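Local structure of succinate dehydrogenase subunit A (Mycolicibacterium smegmatis, 7D6V) at residues Arg97-Glu100 with Leu101-Tyr104; Ile538-Arg541 with Asn542-Leu545; Gly611-Leu615 with Ser616-Lys620. The protein probably oxidises succinate to fumarate as the FAD-binding flavoprotein subunit of succinate dehydrogenase, passing electrons on toward quinone. All blocks are in the same frame, centred on the assembly; numbering follows the deposited sequence.

Contact 1: residues Arg97-Glu100 with Leu101-Tyr104; sequences RVWE and LETY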
loop_
_atom_site.group_PDB
_atom_site.type_symbol
_atom_site.label_atom_id
_atom_site.label_comp_id
_atom_site.label_asym_id
_atom_site.label_seq_id
_atom_site.Cartn_x
_atom_site.Cartn_y
_atom_site.Cartn_z
ATOM N N ARG A 97 -18.050 -3.732 -15.044
ATOM C CA ARG A 97 -16.782 -3.072 -14.754
ATOM C C ARG A 97 -15.915 -3.925 -13.839
ATOM O O ARG A 97 -14.700 -4.031 -14.044
ATOM C CB ARG A 97 -17.041 -1.699 -14.138
ATOM C CG ARG A 97 -18.053 -0.857 -14.901
ATOM C CD ARG A 97 -17.446 -0.200 -16.135
ATOM N NE ARG A 97 -17.389 -1.108 -17.277
ATOM C CZ ARG A 97 -18.409 -1.362 -18.088
ATOM N NH1 ARG A 97 -19.579 -0.777 -17.891
ATOM N NH2 ARG A 97 -18.260 -2.202 -19.099
ATOM N N VAL A 98 -16.524 -4.564 -12.841
ATOM C CA VAL A 98 -15.770 -5.446 -11.958
ATOM C C VAL A 98 -15.241 -6.647 -12.729
ATOM O O VAL A 98 -14.102 -7.080 -12.525
ATOM C CB VAL A 98 -16.640 -5.875 -10.762
ATOM C CG1 VAL A 98 -15.840 -6.745 -9.813
ATOM C CG2 VAL A 98 -17.172 -4.654 -10.041
ATOM N N TRP A 99 -16.055 -7.205 -13.627
ATOM C CA TRP A 99 -15.600 -8.346 -14.417
ATOM C C TRP A 99 -14.445 -7.968 -15.332
ATOM O O TRP A 99 -13.493 -8.738 -15.486
ATOM C CB TRP A 99 -16.753 -8.924 -15.230
ATOM C CG TRP A 99 -17.608 -9.842 -14.447
ATOM C CD1 TRP A 99 -17.214 -10.658 -13.434
ATOM C CD2 TRP A 99 -19.012 -10.044 -14.606
ATOM N NE1 TRP A 99 -18.288 -11.360 -12.948
ATOM C CE2 TRP A 99 -19.406 -10.999 -13.652
ATOM C CE3 TRP A 99 -19.976 -9.511 -15.464
ATOM C CZ2 TRP A 99 -20.719 -11.431 -13.531
ATOM C CZ3 TRP A 99 -21.279 -9.941 -15.340
ATOM C CH2 TRP A 99 -21.639 -10.892 -14.382
ATOM N N GLU A 100 -14.512 -6.795 -15.959
ATOM C CA GLU A 100 -13.418 -6.388 -16.830
ATOM C C GLU A 100 -12.197 -5.928 -16.049
ATOM O O GLU A 100 -11.114 -5.830 -16.631
ATOM C CB GLU A 100 -13.871 -5.292 -17.797
ATOM C CG GLU A 100 -14.099 -3.938 -17.177
ATOM C CD GLU A 100 -14.836 -2.997 -18.107
ATOM O OE1 GLU A 100 -15.380 -3.471 -19.125
ATOM O OE2 GLU A 100 -14.868 -1.782 -17.821
ATOM N N LEU A 101 -12.343 -5.644 -14.752
ATOM C CA LEU A 101 -11.170 -5.363 -13.929
ATOM C C LEU A 101 -10.213 -6.547 -13.892
ATOM O O LEU A 101 -8.992 -6.364 -13.919
ATOM C CB LEU A 101 -11.585 -4.992 -12.507
ATOM C CG LEU A 101 -11.659 -3.514 -12.145
ATOM C CD1 LEU A 101 -12.078 -3.365 -10.698
ATOM C CD2 LEU A 101 -10.326 -2.838 -12.391
ATOM N N GLU A 102 -10.740 -7.768 -13.817
ATOM C CA GLU A 102 -9.867 -8.930 -13.714
ATOM C C GLU A 102 -9.374 -9.427 -15.066
ATOM O O GLU A 102 -8.487 -10.285 -15.101
ATOM C CB GLU A 102 -10.564 -10.061 -12.958
ATOM C CG GLU A 102 -11.811 -10.599 -13.603
ATOM C CD GLU A 102 -12.376 -11.778 -12.844
ATOM O OE1 GLU A 102 -11.670 -12.299 -11.959
ATOM O OE2 GLU A 102 -13.521 -12.185 -13.131
ATOM N N THR A 103 -9.917 -8.916 -16.172
ATOM C CA THR A 103 -9.252 -9.092 -17.456
ATOM C C THR A 103 -8.009 -8.224 -17.563
ATOM O O THR A 103 -7.179 -8.456 -18.448
ATOM C CB THR A 103 -10.202 -8.773 -18.608
ATOM O OG1 THR A 103 -10.515 -7.376 -18.602
ATOM C CG2 THR A 103 -11.472 -9.572 -18.474
ATOM N N TYR A 104 -7.869 -7.233 -16.689
ATOM C CA TYR A 104 -6.674 -6.409 -16.625
ATOM C C TYR A 104 -5.610 -6.989 -15.706
ATOM O O TYR A 104 -4.497 -6.457 -15.664
ATOM C CB TYR A 104 -7.019 -4.994 -16.146
ATOM C CG TYR A 104 -8.075 -4.262 -16.941
ATOM C CD1 TYR A 104 -8.778 -3.212 -16.374
ATOM C CD2 TYR A 104 -8.361 -4.607 -18.251
ATOM C CE1 TYR A 104 -9.739 -2.532 -17.082
ATOM C CE2 TYR A 104 -9.320 -3.931 -18.967
ATOM C CZ TYR A 104 -10.006 -2.895 -18.379
ATOM O OH TYR A 104 -10.966 -2.216 -19.088
#
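Leu101 N bonds to Arg97 O at 2.9 Å in the i to i-4 pattern of an alpha-helix, with a weaker share going to Val98 O, whereas Thr103 N makes a weak bond to Glu100 O three residues back and Tyr104 N bonds to Leu101 O. Glu100 O also receives the hydroxyl of Thr103, with OG1 2.6 Å from that oxygen. A chi1 of 67° sets OG1 between the backbone N and carbonyl carbon of Thr103, so that it reaches back to the preceding turn. The same Glu100 O lies over one face of the Tyr104 ring, above its centre and 3.2 Å from the ring plane. Glu100 and Tyr104 run side by side in the same direction, with Tyr104 OH 4.1 Å from Glu100 CG. On the preceding turn, Arg97 grips the Glu100 carboxylate side-on, NE lying 2.7 Å from OE2 and NH2 3.1 Å from OE1. Both oxygens lie near the guanidinium plane, yet the nitrogens meet them from above the carboxylate plane. Glu102 runs alongside Trp99, the carboxylate nearly parallel to the indole (14°), and OE2 comes within 4.0 Å of CD1. This cluster lies at the C-terminal end of helix 84-102 of the FAD-binding region, where Arg22 of helix 18-30 forms a second salt bridge to Glu100 OE2. Leu101 touches Leu433 of helix 427-448 and Ile140 and Thr143 of helix 136-159, while Trp99 meets Gly127 and Glu102 meets Tyr129 of the neighbouring iron-sulfur subunit.

Contact 2: residues Ile538-Arg541 with Asn542-Leu545; sequences IDMR and NMLL
Asp539 and Met543 meet one turn apart in the middle of alpha-helix 532-556, a buried helix of the C-terminal region of the flavoprotein. The Asp539 side chain lies about 6 Å from the bound FAD, so this turn belongs to the protein surrounding the cofactor. Three successive i to i-4 backbone bonds join the turns: Met543 N to Asp539 O at 3.0 Å, Leu544 N to Met540 O at 2.9 Å and Leu545 N to Arg541 O at 3.0 Å.

Apolar packing is built around two methionines that cross at an angle. Met540 is bent at both chi2 and chi3, which carries its CE to 4.1 Å from Leu544 CG, while its SD lies 3.9 Å from Met543 CE. Bent at chi3 (-84°), Met543 also places that methyl 4.0 Å from Asp539 CB. His485 and Leu488 of helix 481-495 pack against both methionines, and Leu544 touches Leu515 of helix 502-518.

Arg541 and Asn542 bring polar side chains to another part of the helix surface, the guanidinium and the amide inclined by 46°. Arg235 of helix 230-236 donates a hydrogen bond through NH1 to Asn542 OD1, and that same oxygen stands 3.7 Å from the aliphatic CG of Arg541.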
loop_
_atom_site.group_PDB
_atom_site.type_symbol
_atom_site.label_atom_id
_atom_site.label_comp_id
_atom_site.label_asym_id
_atom_site.label_seq_id
_atom_site.Cartn_x
_atom_site.Cartn_y
_atom_site.Cartn_z
ATOM N N ILE A 538 -1.642 28.236 -2.742
ATOM C CA ILE A 538 -2.471 28.094 -3.936
ATOM C C ILE A 538 -3.744 27.311 -3.623
ATOM O O ILE A 538 -4.837 27.685 -4.059
ATOM C CB ILE A 538 -1.664 27.441 -5.072
ATOM C CG1 ILE A 538 -0.530 28.362 -5.513
ATOM C CG2 ILE A 538 -2.560 27.124 -6.255
ATOM C CD1 ILE A 538 0.510 27.669 -6.357
ATOM N N ASP A 539 -3.625 26.215 -2.867
ATOM C CA ASP A 539 -4.788 25.397 -2.523
ATOM C C ASP A 539 -5.793 26.131 -1.643
ATOM O O ASP A 539 -6.979 25.768 -1.634
ATOM C CB ASP A 539 -4.345 24.120 -1.807
ATOM C CG ASP A 539 -3.547 23.194 -2.698
ATOM O OD1 ASP A 539 -3.895 23.060 -3.889
ATOM O OD2 ASP A 539 -2.578 22.584 -2.199
ATOM N N MET A 540 -5.339 27.132 -0.885
ATOM C CA MET A 540 -6.218 27.789 0.073
ATOM C C MET A 540 -7.381 28.502 -0.605
ATOM O O MET A 540 -8.460 28.607 -0.017
ATOM C CB MET A 540 -5.417 28.768 0.925
ATOM C CG MET A 540 -4.972 28.207 2.268
ATOM S SD MET A 540 -6.329 27.534 3.240
ATOM C CE MET A 540 -7.050 29.038 3.881
ATOM N N ARG A 541 -7.199 28.991 -1.834
ATOM C CA ARG A 541 -8.297 29.687 -2.502
ATOM C C ARG A 541 -9.417 28.720 -2.881
ATOM O O ARG A 541 -10.605 29.026 -2.696
ATOM C CB ARG A 541 -7.769 30.454 -3.721
ATOM C CG ARG A 541 -7.405 29.608 -4.929
ATOM C CD ARG A 541 -6.713 30.426 -6.006
ATOM N NE ARG A 541 -7.634 31.267 -6.764
ATOM C CZ ARG A 541 -7.838 31.162 -8.073
ATOM N NH1 ARG A 541 -7.189 30.247 -8.776
ATOM N NH2 ARG A 541 -8.689 31.973 -8.680
ATOM N N ASN A 542 -9.057 27.532 -3.375
ATOM C CA ASN A 542 -10.054 26.503 -3.636
ATOM C C ASN A 542 -10.738 26.073 -2.350
ATOM O O ASN A 542 -11.961 25.883 -2.319
ATOM C CB ASN A 542 -9.404 25.301 -4.316
ATOM C CG ASN A 542 -8.554 25.692 -5.499
ATOM O OD1 ASN A 542 -8.920 26.570 -6.276
ATOM N ND2 ASN A 542 -7.407 25.045 -5.640
ATOM N N MET A 543 -9.961 25.912 -1.276
ATOM C CA MET A 543 -10.558 25.508 -0.007
ATOM C C MET A 543 -11.543 26.554 0.501
ATOM O O MET A 543 -12.621 26.209 0.995
ATOM C CB MET A 543 -9.466 25.234 1.025
ATOM C CG MET A 543 -8.973 23.800 1.008
ATOM S SD MET A 543 -7.853 23.393 2.354
ATOM C CE MET A 543 -6.294 23.954 1.682
ATOM N N LEU A 544 -11.198 27.837 0.373
ATOM C CA LEU A 544 -12.096 28.898 0.820
ATOM C C LEU A 544 -13.380 28.923 -0.000
ATOM O O LEU A 544 -14.476 29.073 0.557
ATOM C CB LEU A 544 -11.389 30.249 0.747
ATOM C CG LEU A 544 -10.312 30.530 1.796
ATOM C CD1 LEU A 544 -9.508 31.763 1.424
ATOM C CD2 LEU A 544 -10.927 30.687 3.172
ATOM N N LEU A 545 -13.267 28.773 -1.322
ATOM C CA LEU A 545 -14.459 28.764 -2.166
ATOM C C LEU A 545 -15.377 27.596 -1.813
ATOM O O LEU A 545 -16.598 27.761 -1.670
ATOM C CB LEU A 545 -14.046 28.711 -3.636
ATOM C CG LEU A 545 -15.124 28.975 -4.684
ATOM C CD1 LEU A 545 -15.705 30.349 -4.488
ATOM C CD2 LEU A 545 -14.555 28.830 -6.080
#

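Contact 3: residues Gly611-Leu615 with Ser616-Lys620; sequences GCFEL and SELEK
Cys612 approaches Glu617 through its backbone, its O lying 3.5 Å from Glu617 OE1; both atoms are acceptors, and no hydrogen bond joins them. Phe613 follows at the centre of an inverse gamma turn, marked by a weak bond from Glu614 N back to Cys612 O. Its ring receives Glu617 OE1 at the edge, near the ring plane and 3.8 Å from CD1, with the carboxylate turned almost perpendicular (81°). The extended Glu617 chain, with CG anti to the backbone N (chi1 171°), brings the carboxylate there. Phe613 CB in turn packs on Leu618 CD1 at 3.9 Å. Glu614 holds the N-cap position: its O accepts Leu618 N at 3.1 Å, and its CB lies 3.5 Å from Ser616 OG. The carboxylates of Glu614 and Glu617 approach to 4.2 Å between their OE1 atoms, a pairing of like charges that might raise the proton affinity of either group. Leu615 opens the helix, its O bonding to Glu619 N at 2.9 Å. Arg76 of helix 67-76 forms a salt bridge with Glu617 OE2, probably offsetting some negative charge. Phe613 packs on Phe71 and Met75 of that helix and meets Phe80 edge-to-face, so helix 615-618 and the turn before it lie against helix 67-76 and the loop carrying Phe80.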
loop_
_atom_site.group_PDB
_atom_site.type_symbol
_atom_site.label_atom_id
_atom_site.label_comp_id
_atom_site.label_asym_id
_atom_site.label_seq_id
_atom_site.Cartn_x
_atom_site.Cartn_y
_atom_site.Cartn_z
ATOM N N GLY A 611 -42.689 -1.716 -6.827
ATOM C CA GLY A 611 -43.668 -2.543 -6.147
ATOM C C GLY A 611 -43.033 -3.155 -4.920
ATOM O O GLY A 611 -43.690 -3.349 -3.894
ATOM N N CYS A 612 -41.743 -3.484 -5.033
ATOM C CA CYS A 612 -40.903 -3.571 -3.847
ATOM C C CYS A 612 -40.630 -2.178 -3.298
ATOM O O CYS A 612 -40.400 -2.014 -2.094
ATOM C CB CYS A 612 -39.598 -4.295 -4.171
ATOM S SG CYS A 612 -38.600 -4.720 -2.727
ATOM N N PHE A 613 -40.635 -1.170 -4.174
ATOM C CA PHE A 613 -40.971 0.182 -3.759
ATOM C C PHE A 613 -42.475 0.223 -3.555
ATOM O O PHE A 613 -43.220 0.505 -4.495
ATOM C CB PHE A 613 -40.551 1.228 -4.795
ATOM C CG PHE A 613 -39.094 1.585 -4.757
ATOM C CD1 PHE A 613 -38.308 1.244 -3.676
ATOM C CD2 PHE A 613 -38.515 2.273 -5.809
ATOM C CE1 PHE A 613 -36.971 1.577 -3.649
ATOM C CE2 PHE A 613 -37.182 2.606 -5.787
ATOM C CZ PHE A 613 -36.408 2.258 -4.708
ATOM N N GLU A 614 -42.933 -0.089 -2.349
ATOM C CA GLU A 614 -44.351 -0.025 -2.053
ATOM C C GLU A 614 -44.780 1.420 -1.839
ATOM O O GLU A 614 -43.956 2.320 -1.663
ATOM C CB GLU A 614 -44.678 -0.852 -0.811
ATOM C CG GLU A 614 -44.636 -2.345 -1.028
ATOM C CD GLU A 614 -43.278 -2.925 -0.719
ATOM O OE1 GLU A 614 -42.465 -2.220 -0.087
ATOM O OE2 GLU A 614 -43.022 -4.083 -1.113
ATOM N N LEU A 615 -46.095 1.638 -1.862
ATOM C CA LEU A 615 -46.617 2.938 -1.457
ATOM C C LEU A 615 -46.303 3.221 0.003
ATOM O O LEU A 615 -46.085 4.375 0.383
ATOM C CB LEU A 615 -48.122 3.015 -1.699
ATOM C CG LEU A 615 -48.593 3.118 -3.142
ATOM C CD1 LEU A 615 -50.105 3.059 -3.196
ATOM C CD2 LEU A 615 -48.084 4.409 -3.748
ATOM N N SER A 616 -46.276 2.181 0.837
ATOM C CA SER A 616 -45.997 2.378 2.255
ATOM C C SER A 616 -44.609 2.966 2.469
ATOM O O SER A 616 -44.426 3.854 3.309
ATOM C CB SER A 616 -46.143 1.055 3.006
ATOM O OG SER A 616 -45.273 0.068 2.479
ATOM N N GLU A 617 -43.618 2.483 1.721
ATOM C CA GLU A 617 -42.264 3.001 1.878
ATOM C C GLU A 617 -42.103 4.360 1.211
ATOM O O GLU A 617 -41.410 5.237 1.735
ATOM C CB GLU A 617 -41.258 2.004 1.311
ATOM C CG GLU A 617 -39.847 2.534 1.242
ATOM C CD GLU A 617 -38.901 1.564 0.578
ATOM O OE1 GLU A 617 -39.378 0.653 -0.130
ATOM O OE2 GLU A 617 -37.681 1.707 0.769
ATOM N N LEU A 618 -42.734 4.557 0.053
ATOM C CA LEU A 618 -42.575 5.808 -0.674
ATOM C C LEU A 618 -43.361 6.950 -0.046
ATOM O O LEU A 618 -43.065 8.115 -0.327
ATOM C CB LEU A 618 -42.995 5.626 -2.129
ATOM C CG LEU A 618 -42.111 4.709 -2.974
ATOM C CD1 LEU A 618 -42.759 4.432 -4.318
ATOM C CD2 LEU A 618 -40.732 5.313 -3.155
ATOM N N GLU A 619 -44.355 6.647 0.788
ATOM C CA GLU A 619 -45.137 7.686 1.439
ATOM C C GLU A 619 -44.394 8.335 2.595
ATOM O O GLU A 619 -44.877 9.330 3.142
ATOM C CB GLU A 619 -46.464 7.108 1.924
ATOM C CG GLU A 619 -47.548 7.115 0.866
ATOM C CD GLU A 619 -48.901 6.731 1.412
ATOM O OE1 GLU A 619 -48.951 6.065 2.465
ATOM O OE2 GLU A 619 -49.918 7.100 0.789
ATOM N N LYS A 620 -43.243 7.796 2.977
ATOM C CA LYS A 620 -42.403 8.397 3.997
ATOM C C LYS A 620 -41.392 9.381 3.427
ATOM O O LYS A 620 -40.699 10.048 4.201
ATOM C CB LYS A 620 -41.668 7.302 4.772
ATOM C CG LYS A 620 -42.541 6.116 5.133
ATOM C CD LYS A 620 -41.791 5.120 5.994
ATOM C CE LYS A 620 -40.571 4.587 5.270
ATOM N NZ LYS A 620 -40.114 3.289 5.834
#

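How the contacts relate
Contact 2 is wholly buried, whereas contacts 1 and 3 are partly buried and contact 3 has several exposed residues. None shares a secondary-structure element with another: contact 1 lies at the C-terminal end of helix 84-102, contact 2 within helix 532-556, and contact 3 starts the short helix 615-618. Contacts 1 and 2 lie on opposite sides of the chain's centre, their centres about 37 Å apart. The interior turn combines regular backbone bonds with methionine and leucine packing. At both helix ends a glutamate carboxylate pairs with arginine, Glu100 with Arg97 and Arg22, Glu617 with Arg76, whereas in contact 2 arginine meets a neutral amide. Contact 1 alone meets another protein chain, the iron-sulfur subunit.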